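Local atomic coordinates of LBCATS-a (Synthetic construct, PDB entry 5EY5), a protein that probably serves as a tryptophan synthase alpha subunit, cleaving indole-3-glycerol phosphate to indole and glyceraldehyde 3-phosphate, and binds sn-glycerol-3-phosphate. Residues 48-53 against 83-88; 76-81 against 97-102. All coordinates share one frame; numbering follows the deposited sequence.

Contact 1: residues 48-53 against 83-88; sequences IELGIP and EMVREL. With G3P (sn-glycerol-3-phosphate), chain E.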
ATOM      1  N   ILE A  48     -22.948 -50.977  -1.411  1.00 31.95           N
ATOM      2  CA  ILE A  48     -21.630 -50.386  -1.250  1.00 34.60           C
ATOM      3  C   ILE A  48     -21.606 -49.082  -2.018  1.00 36.56           C
ATOM      4  O   ILE A  48     -21.914 -49.057  -3.221  1.00 33.83           O
ATOM      5  CB  ILE A  48     -20.513 -51.326  -1.718  1.00 36.82           C
ATOM      6  CG1 ILE A  48     -20.391 -52.491  -0.741  1.00 34.98           C
ATOM      7  CG2 ILE A  48     -19.206 -50.533  -1.855  1.00 37.50           C
ATOM      8  CD1 ILE A  48     -19.585 -53.635  -1.261  1.00 39.66           C
ATOM      9  N   GLU A  49     -21.274 -47.998  -1.312  1.00 35.45           N
ATOM     10  CA  GLU A  49     -20.987 -46.716  -1.927  1.00 36.16           C
ATOM     11  C   GLU A  49     -19.495 -46.614  -2.205  1.00 30.44           C
ATOM     12  O   GLU A  49     -18.671 -46.831  -1.308  1.00 30.30           O
ATOM     13  CB  GLU A  49     -21.432 -45.561  -1.030  1.00 36.72           C
ATOM     14  CG  GLU A  49     -22.935 -45.429  -0.876  1.00 44.98           C
ATOM     15  CD  GLU A  49     -23.337 -44.296   0.063  1.00 45.35           C
ATOM     16  OE1 GLU A  49     -24.527 -44.230   0.427  1.00 46.39           O
ATOM     17  OE2 GLU A  49     -22.465 -43.475   0.426  1.00 43.15           O
ATOM     18  N   LEU A  50     -19.159 -46.283  -3.447  1.00 26.88           N
ATOM     19  CA  LEU A  50     -17.784 -46.017  -3.858  1.00 28.09           C
ATOM     20  C   LEU A  50     -17.665 -44.534  -4.181  1.00 32.66           C
ATOM     21  O   LEU A  50     -18.360 -44.031  -5.071  1.00 34.56           O
ATOM     22  CB  LEU A  50     -17.391 -46.865  -5.072  1.00 25.10           C
ATOM     23  CG  LEU A  50     -17.168 -48.352  -4.766  1.00 32.90           C
ATOM     24  CD1 LEU A  50     -16.902 -49.151  -6.053  1.00 35.93           C
ATOM     25  CD2 LEU A  50     -16.032 -48.522  -3.787  1.00 32.30           C
ATOM     26  N   GLY A  51     -16.793 -43.837  -3.455  1.00 33.13           N
ATOM     27  CA  GLY A  51     -16.571 -42.427  -3.719  1.00 28.84           C
ATOM     28  C   GLY A  51     -15.621 -42.244  -4.881  1.00 32.40           C
ATOM     29  O   GLY A  51     -14.511 -42.791  -4.882  1.00 30.66           O
ATOM     30  N   ILE A  52     -16.063 -41.501  -5.892  1.00 30.25           N
ATOM     31  CA  ILE A  52     -15.209 -41.129  -7.016  1.00 26.33           C
ATOM     32  C   ILE A  52     -14.447 -39.881  -6.598  1.00 28.72           C
ATOM     33  O   ILE A  52     -15.082 -38.844  -6.311  1.00 28.24           O
ATOM     34  CB  ILE A  52     -16.008 -40.888  -8.300  1.00 25.79           C
ATOM     35  CG1 ILE A  52     -16.845 -42.128  -8.657  1.00 31.26           C
ATOM     36  CG2 ILE A  52     -15.069 -40.500  -9.438  1.00 28.68           C
ATOM     37  CD1 ILE A  52     -16.130 -43.433  -8.475  1.00 34.41           C
ATOM     38  N   PRO A  53     -13.131 -39.941  -6.483  1.00 26.95           N
ATOM     39  CA  PRO A  53     -12.413 -38.844  -5.828  1.00 27.90           C
ATOM     40  C   PRO A  53     -12.444 -37.595  -6.693  1.00 30.66           C
ATOM     41  O   PRO A  53     -12.276 -37.658  -7.911  1.00 30.96           O
ATOM     42  CB  PRO A  53     -10.988 -39.394  -5.675  1.00 32.70           C
ATOM     43  CG  PRO A  53     -10.850 -40.416  -6.810  1.00 27.73           C
ATOM     44  CD  PRO A  53     -12.234 -41.044  -6.893  1.00 31.58           C
ATOM     45  N   GLU A  83     -13.390 -49.992 -14.556  1.00 35.31           N
ATOM     46  CA  GLU A  83     -12.734 -51.271 -14.803  1.00 37.74           C
ATOM     47  C   GLU A  83     -12.708 -52.121 -13.541  1.00 35.34           C
ATOM     48  O   GLU A  83     -12.860 -53.346 -13.602  1.00 39.64           O
ATOM     49  CB  GLU A  83     -11.319 -51.052 -15.338  1.00 39.06           C
ATOM     50  N   MET A  84     -12.505 -51.490 -12.385  1.00 39.22           N
ATOM     51  CA  MET A  84     -12.561 -52.225 -11.128  1.00 39.75           C
ATOM     52  C   MET A  84     -13.956 -52.791 -10.892  1.00 36.29           C
ATOM     53  O   MET A  84     -14.100 -53.945 -10.473  1.00 37.14           O
ATOM     54  CB  MET A  84     -12.141 -51.319  -9.969  1.00 44.04           C
ATOM     55  CG  MET A  84     -11.832 -52.070  -8.684  1.00 46.04           C
ATOM     56  SD  MET A  84     -12.482 -51.200  -7.253  1.00 49.84           S
ATOM     57  CE  MET A  84     -14.212 -51.613  -7.431  1.00 51.26           C
ATOM     58  N   VAL A  85     -15.001 -52.000 -11.165  1.00 34.46           N
ATOM     59  CA  VAL A  85     -16.363 -52.520 -11.027  1.00 36.54           C
ATOM     60  C   VAL A  85     -16.598 -53.681 -11.986  1.00 37.05           C
ATOM     61  O   VAL A  85     -17.293 -54.653 -11.650  1.00 37.96           O
ATOM     62  CB  VAL A  85     -17.396 -51.386 -11.224  1.00 37.30           C
ATOM     63  CG1 VAL A  85     -18.827 -51.935 -11.189  1.00 36.64           C
ATOM     64  CG2 VAL A  85     -17.214 -50.337 -10.156  1.00 29.37           C
ATOM     65  N   ARG A  86     -15.992 -53.638 -13.171  1.00 37.91           N
ATOM     66  CA  ARG A  86     -16.172 -54.761 -14.086  1.00 38.57           C
ATOM     67  C   ARG A  86     -15.419 -55.993 -13.603  1.00 40.72           C
ATOM     68  O   ARG A  86     -15.928 -57.113 -13.708  1.00 43.52           O
ATOM     69  CB  ARG A  86     -15.750 -54.371 -15.504  1.00 49.53           C
ATOM     70  CG  ARG A  86     -16.772 -53.466 -16.191  1.00 57.03           C
ATOM     71  CD  ARG A  86     -16.541 -53.355 -17.692  1.00 66.93           C
ATOM     72  NE  ARG A  86     -15.191 -52.894 -18.011  1.00 74.51           N
ATOM     73  CZ  ARG A  86     -14.836 -51.614 -18.115  1.00 77.30           C
ATOM     74  NH1 ARG A  86     -15.732 -50.650 -17.931  1.00 69.42           N
ATOM     75  NH2 ARG A  86     -13.579 -51.298 -18.409  1.00 79.57           N
ATOM     76  N   GLU A  87     -14.219 -55.816 -13.049  1.00 49.83           N
ATOM     77  CA  GLU A  87     -13.567 -56.951 -12.403  1.00 51.28           C
ATOM     78  C   GLU A  87     -14.436 -57.480 -11.274  1.00 49.29           C
ATOM     79  O   GLU A  87     -14.595 -58.694 -11.115  1.00 58.76           O
ATOM     80  CB  GLU A  87     -12.180 -56.565 -11.879  1.00 53.32           C
ATOM     81  CG  GLU A  87     -11.309 -55.854 -12.891  1.00 70.57           C
ATOM     82  CD  GLU A  87     -11.349 -56.516 -14.257  1.00 88.41           C
ATOM     83  OE1 GLU A  87     -10.866 -57.664 -14.382  1.00 96.82           O
ATOM     84  OE2 GLU A  87     -11.879 -55.890 -15.202  1.00 90.04           O
ATOM     85  N   LEU A  88     -15.027 -56.579 -10.493  1.00 44.48           N
ATOM     86  CA  LEU A  88     -15.972 -57.008  -9.469  1.00 44.48           C
ATOM     87  C   LEU A  88     -17.079 -57.865 -10.069  1.00 40.62           C
ATOM     88  O   LEU A  88     -17.348 -58.973  -9.596  1.00 46.47           O
ATOM     89  CB  LEU A  88     -16.565 -55.792  -8.773  1.00 38.35           C
ATOM     90  CG  LEU A  88     -16.263 -55.704  -7.285  1.00 51.86           C
ATOM     91  CD1 LEU A  88     -16.760 -54.366  -6.747  1.00 54.07           C
ATOM     92  CD2 LEU A  88     -16.883 -56.890  -6.528  1.00 49.64           C
TER
HETATM   93  O1  G3P E 301     -22.235 -41.582   2.111  1.00 39.15           O
HETATM   94  C1  G3P E 301     -21.360 -40.542   2.431  1.00 43.18           C
HETATM   95  C2  G3P E 301     -20.537 -40.889   3.667  1.00 44.48           C
HETATM   96  O2  G3P E 301     -19.446 -40.014   3.690  1.00 44.20           O
HETATM   97  C3  G3P E 301     -21.374 -40.795   4.961  1.00 35.39           C
HETATM   98  O1P G3P E 301     -20.981 -39.717   5.778  1.00 38.97           O
HETATM   99  O4P G3P E 301     -18.491 -40.007   6.293  1.00 45.39           O
HETATM  100  O2P G3P E 301     -19.911 -38.868   8.023  1.00 36.67           O
HETATM  101  O3P G3P E 301     -20.166 -41.269   7.666  1.00 44.00           O
HETATM  102  P   G3P E 301     -19.859 -39.966   6.967  1.00 42.49           P
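L50 and M84 meet through two different first torsions. In L50, CG lies anti to the carbonyl carbon (chi1 -73°), which sends the branch out from the strand toward the helix. In M84, CG is anti to the backbone N (chi1 -165°), and the chain then bends at chi2 and chi3. This bend turns the methyl CE back toward the strand. The two side chains meet tip to tip, with L50 CD1 3.9 Å from M84 CE. V85, one residue on, adds a looser contact: its CG2 lies 4.3 Å from L50 CD1. The contact is purely apolar and small, and all three residues are buried. It joins strand 48-51 of a TIM barrel to helix 78-91 of the outer layer. I97 and I23, on the two neighbouring strands, also touch L50. T33 of helix 30-42 touches M84.

The preceding residue, E49, points its side chain into the barrel instead. Its chain is extended beyond CG, and this carries the carboxylate to the ligand. The O1 hydroxyl of sn-glycerol-3-phosphate donates a hydrogen bond to E49 OE2 over 2.5 Å. The ligand is also hydrogen-bonded to Y175 OH and to the backbone N of G184, G213, G233 and S234. An aspartate here would probably stop short of O1 and leave that hydroxyl without its carboxylate acceptor. The strand thus has two chemistries: L50 packs hydrocarbon against the outer helix by dispersion and burial, while E49 offers a carboxylate oxygen to the ligand inside.

Contact 2: residues 76-81 against 97-102; sequences TTLDKV and IVFLTY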
ATOM      1  N   THR A  76      -6.297 -42.429  -9.539  1.00 32.92           N
ATOM      2  CA  THR A  76      -7.676 -42.866  -9.732  1.00 35.80           C
ATOM      3  C   THR A  76      -8.382 -41.984 -10.755  1.00 43.57           C
ATOM      4  O   THR A  76      -8.331 -40.753 -10.673  1.00 45.41           O
ATOM      5  CB  THR A  76      -8.417 -42.835  -8.394  1.00 32.63           C
ATOM      6  OG1 THR A  76      -7.731 -43.693  -7.472  1.00 36.37           O
ATOM      7  CG2 THR A  76      -9.880 -43.298  -8.524  1.00 31.17           C
ATOM      8  N   THR A  77      -9.022 -42.618 -11.734  1.00 42.16           N
ATOM      9  CA  THR A  77      -9.887 -41.933 -12.688  1.00 45.83           C
ATOM     10  C   THR A  77     -11.218 -42.666 -12.755  1.00 46.17           C
ATOM     11  O   THR A  77     -11.346 -43.797 -12.281  1.00 37.63           O
ATOM     12  CB  THR A  77      -9.278 -41.885 -14.094  1.00 42.68           C
ATOM     13  OG1 THR A  77      -9.149 -43.223 -14.593  1.00 40.14           O
ATOM     14  CG2 THR A  77      -7.905 -41.192 -14.088  1.00 41.48           C
ATOM     15  N   LEU A  78     -12.216 -42.006 -13.348  1.00 45.95           N
ATOM     16  CA  LEU A  78     -13.510 -42.651 -13.558  1.00 45.40           C
ATOM     17  C   LEU A  78     -13.344 -43.955 -14.322  1.00 41.96           C
ATOM     18  O   LEU A  78     -13.824 -45.009 -13.893  1.00 44.88           O
ATOM     19  CB  LEU A  78     -14.455 -41.713 -14.304  1.00 44.02           C
ATOM     20  CG  LEU A  78     -15.433 -40.927 -13.447  1.00 44.82           C
ATOM     21  CD1 LEU A  78     -16.358 -40.111 -14.329  1.00 46.74           C
ATOM     22  CD2 LEU A  78     -16.220 -41.901 -12.572  1.00 40.03           C
ATOM     23  N   ASP A  79     -12.641 -43.903 -15.451  1.00 44.12           N
ATOM     24  CA  ASP A  79     -12.423 -45.107 -16.250  1.00 51.58           C
ATOM     25  C   ASP A  79     -11.811 -46.240 -15.436  1.00 37.18           C
ATOM     26  O   ASP A  79     -12.130 -47.410 -15.670  1.00 37.67           O
ATOM     27  CB  ASP A  79     -11.530 -44.787 -17.455  1.00 67.90           C
ATOM     28  CG  ASP A  79     -12.286 -44.091 -18.577  1.00 79.93           C
ATOM     29  OD1 ASP A  79     -13.441 -44.483 -18.851  1.00 84.25           O
ATOM     30  OD2 ASP A  79     -11.722 -43.156 -19.186  1.00 83.85           O
ATOM     31  N   LYS A  80     -10.935 -45.916 -14.478  1.00 38.48           N
ATOM     32  CA  LYS A  80     -10.279 -46.958 -13.685  1.00 42.12           C
ATOM     33  C   LYS A  80     -11.227 -47.566 -12.650  1.00 33.43           C
ATOM     34  O   LYS A  80     -11.149 -48.762 -12.355  1.00 37.16           O
ATOM     35  CB  LYS A  80      -9.031 -46.390 -13.004  1.00 42.15           C
ATOM     36  CG  LYS A  80      -7.823 -46.253 -13.933  1.00 44.94           C
ATOM     37  CD  LYS A  80      -6.700 -45.454 -13.283  1.00 47.18           C
ATOM     38  CE  LYS A  80      -5.556 -45.207 -14.249  1.00 54.09           C
ATOM     39  NZ  LYS A  80      -4.570 -44.222 -13.712  1.00 52.44           N
ATOM     40  N   VAL A  81     -12.117 -46.766 -12.076  1.00 34.17           N
ATOM     41  CA  VAL A  81     -13.081 -47.336 -11.140  1.00 30.12           C
ATOM     42  C   VAL A  81     -14.092 -48.200 -11.893  1.00 34.40           C
ATOM     43  O   VAL A  81     -14.486 -49.273 -11.415  1.00 38.32           O
ATOM     44  CB  VAL A  81     -13.750 -46.218 -10.318  1.00 34.07           C
ATOM     45  CG1 VAL A  81     -14.568 -46.813  -9.134  1.00 29.24           C
ATOM     46  CG2 VAL A  81     -12.675 -45.262  -9.787  1.00 34.44           C
ATOM     47  N   ILE A  97     -23.879 -51.573  -6.262  1.00 32.79           N
ATOM     48  CA  ILE A  97     -22.774 -50.621  -6.229  1.00 30.77           C
ATOM     49  C   ILE A  97     -23.338 -49.252  -6.572  1.00 28.90           C
ATOM     50  O   ILE A  97     -24.074 -49.112  -7.558  1.00 32.06           O
ATOM     51  CB  ILE A  97     -21.654 -51.016  -7.213  1.00 32.09           C
ATOM     52  CG1 ILE A  97     -21.019 -52.333  -6.790  1.00 30.51           C
ATOM     53  CG2 ILE A  97     -20.579 -49.906  -7.311  1.00 30.82           C
ATOM     54  CD1 ILE A  97     -20.197 -52.212  -5.530  1.00 33.79           C
ATOM     55  N   VAL A  98     -23.018 -48.261  -5.744  1.00 26.15           N
ATOM     56  CA  VAL A  98     -23.400 -46.868  -5.959  1.00 25.47           C
ATOM     57  C   VAL A  98     -22.124 -46.051  -6.089  1.00 27.05           C
ATOM     58  O   VAL A  98     -21.215 -46.185  -5.259  1.00 31.80           O
ATOM     59  CB  VAL A  98     -24.269 -46.333  -4.807  1.00 29.53           C
ATOM     60  CG1 VAL A  98     -24.537 -44.825  -4.981  1.00 28.19           C
ATOM     61  CG2 VAL A  98     -25.581 -47.107  -4.743  1.00 28.32           C
ATOM     62  N   PHE A  99     -22.050 -45.229  -7.142  1.00 29.34           N
ATOM     63  CA  PHE A  99     -20.997 -44.228  -7.296  1.00 28.70           C
ATOM     64  C   PHE A  99     -21.440 -42.936  -6.631  1.00 33.45           C
ATOM     65  O   PHE A  99     -22.512 -42.407  -6.949  1.00 28.99           O
ATOM     66  CB  PHE A  99     -20.680 -43.941  -8.768  1.00 26.83           C
ATOM     67  CG  PHE A  99     -19.698 -44.882  -9.380  1.00 27.63           C
ATOM     68  CD1 PHE A  99     -19.260 -45.994  -8.685  1.00 32.52           C
ATOM     69  CD2 PHE A  99     -19.199 -44.648 -10.658  1.00 29.24           C
ATOM     70  CE1 PHE A  99     -18.348 -46.874  -9.263  1.00 32.65           C
ATOM     71  CE2 PHE A  99     -18.292 -45.507 -11.239  1.00 33.96           C
ATOM     72  CZ  PHE A  99     -17.860 -46.629 -10.535  1.00 33.83           C
ATOM     73  N   LEU A 100     -20.609 -42.416  -5.723  1.00 27.59           N
ATOM     74  CA  LEU A 100     -20.828 -41.099  -5.144  1.00 29.08           C
ATOM     75  C   LEU A 100     -19.805 -40.194  -5.802  1.00 26.68           C
ATOM     76  O   LEU A 100     -18.593 -40.395  -5.654  1.00 26.97           O
ATOM     77  CB  LEU A 100     -20.698 -41.126  -3.617  1.00 30.35           C
ATOM     78  CG  LEU A 100     -21.036 -39.858  -2.827  1.00 37.32           C
ATOM     79  CD1 LEU A 100     -21.403 -40.224  -1.386  1.00 33.22           C
ATOM     80  CD2 LEU A 100     -19.875 -38.857  -2.866  1.00 31.12           C
ATOM     81  N   THR A 101     -20.280 -39.258  -6.611  1.00 29.22           N
ATOM     82  CA  THR A 101     -19.354 -38.456  -7.390  1.00 27.99           C
ATOM     83  C   THR A 101     -19.887 -37.041  -7.454  1.00 31.02           C
ATOM     84  O   THR A 101     -21.093 -36.844  -7.568  1.00 26.91           O
ATOM     85  CB  THR A 101     -19.154 -39.019  -8.812  1.00 34.26           C
ATOM     86  OG1 THR A 101     -18.318 -38.134  -9.577  1.00 31.68           O
ATOM     87  CG2 THR A 101     -20.479 -39.206  -9.538  1.00 33.11           C
ATOM     88  N   TYR A 102     -18.992 -36.064  -7.331  1.00 26.49           N
ATOM     89  CA  TYR A 102     -19.362 -34.701  -7.670  1.00 23.13           C
ATOM     90  C   TYR A 102     -19.659 -34.603  -9.159  1.00 23.52           C
ATOM     91  O   TYR A 102     -19.341 -35.500  -9.940  1.00 29.06           O
ATOM     92  CB  TYR A 102     -18.259 -33.743  -7.230  1.00 29.10           C
ATOM     93  CG  TYR A 102     -18.202 -33.711  -5.725  1.00 28.10           C
ATOM     94  CD1 TYR A 102     -17.544 -34.705  -5.020  1.00 26.76           C
ATOM     95  CD2 TYR A 102     -18.874 -32.732  -5.011  1.00 33.70           C
ATOM     96  CE1 TYR A 102     -17.523 -34.699  -3.636  1.00 35.65           C
ATOM     97  CE2 TYR A 102     -18.859 -32.716  -3.630  1.00 41.74           C
ATOM     98  CZ  TYR A 102     -18.179 -33.703  -2.949  1.00 40.75           C
ATOM     99  OH  TYR A 102     -18.155 -33.685  -1.581  1.00 42.21           O
TER
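Helix 78-91 packs on the outside of the TIM barrel, and the first turn of that helix lies against strand 97-100. F99 is the centre of the contact: V81 and L78 both pack on its ring, V81 the more closely. The methyl CG1 of V81 sits 3.6 Å from F99 CZ and 3.8 Å from F99 CE1. It approaches the ring obliquely, and the two side chains slide past each other in opposite directions. CG1 is anti to the backbone N of V81 (chi1 -169°), the setting that places this methyl at the far end of the ring. L78 reaches the same ring more loosely, with its CD2 4.4 Å from F99 CE2.

The topology is the beta-alpha-beta crossover of a parallel barrel. The chain leaves strand 48-51, passes helix 62-73, runs back along the outside as helix 78-91, and returns as strand 97-100, beside the strand it left. F99 is on the outer side of the returning strand, where F82 of the same helix and L126 of the next strand also meet it. L100 faces inward and touches the bound sn-glycerol-3-phosphate.

The start of the helix is capped by T77. At the N-cap position, its OG1 accepts a bond from K80 N (3.2 Å, N-H...O angle 145°). At the other segment's end, T101 OG1 donates to Y102 O over 2.8 Å, in the carbonyl plane and on a lone pair.

Overall arrangement
From the N terminus the segments come in the order 48-53, 76-81, 83-88 and 97-102. Contact 1 closes a loop of 29 residues, from strand 48-51 out through helix 62-73 to the middle of helix 78-91. Contact 2 closes a shorter loop of 15 residues, from the start of that helix to strand 97-100. The two loops cross, because their segments alternate. The centres of the two contacts are about 6 Å apart. The strands are parallel neighbours, with probable hydrogen bonds from L50 N to V98 O and from I52 N to L100 O. One helix is thereby tied to two adjacent barrel strands. P53 also packs on T76, and I52 on L78.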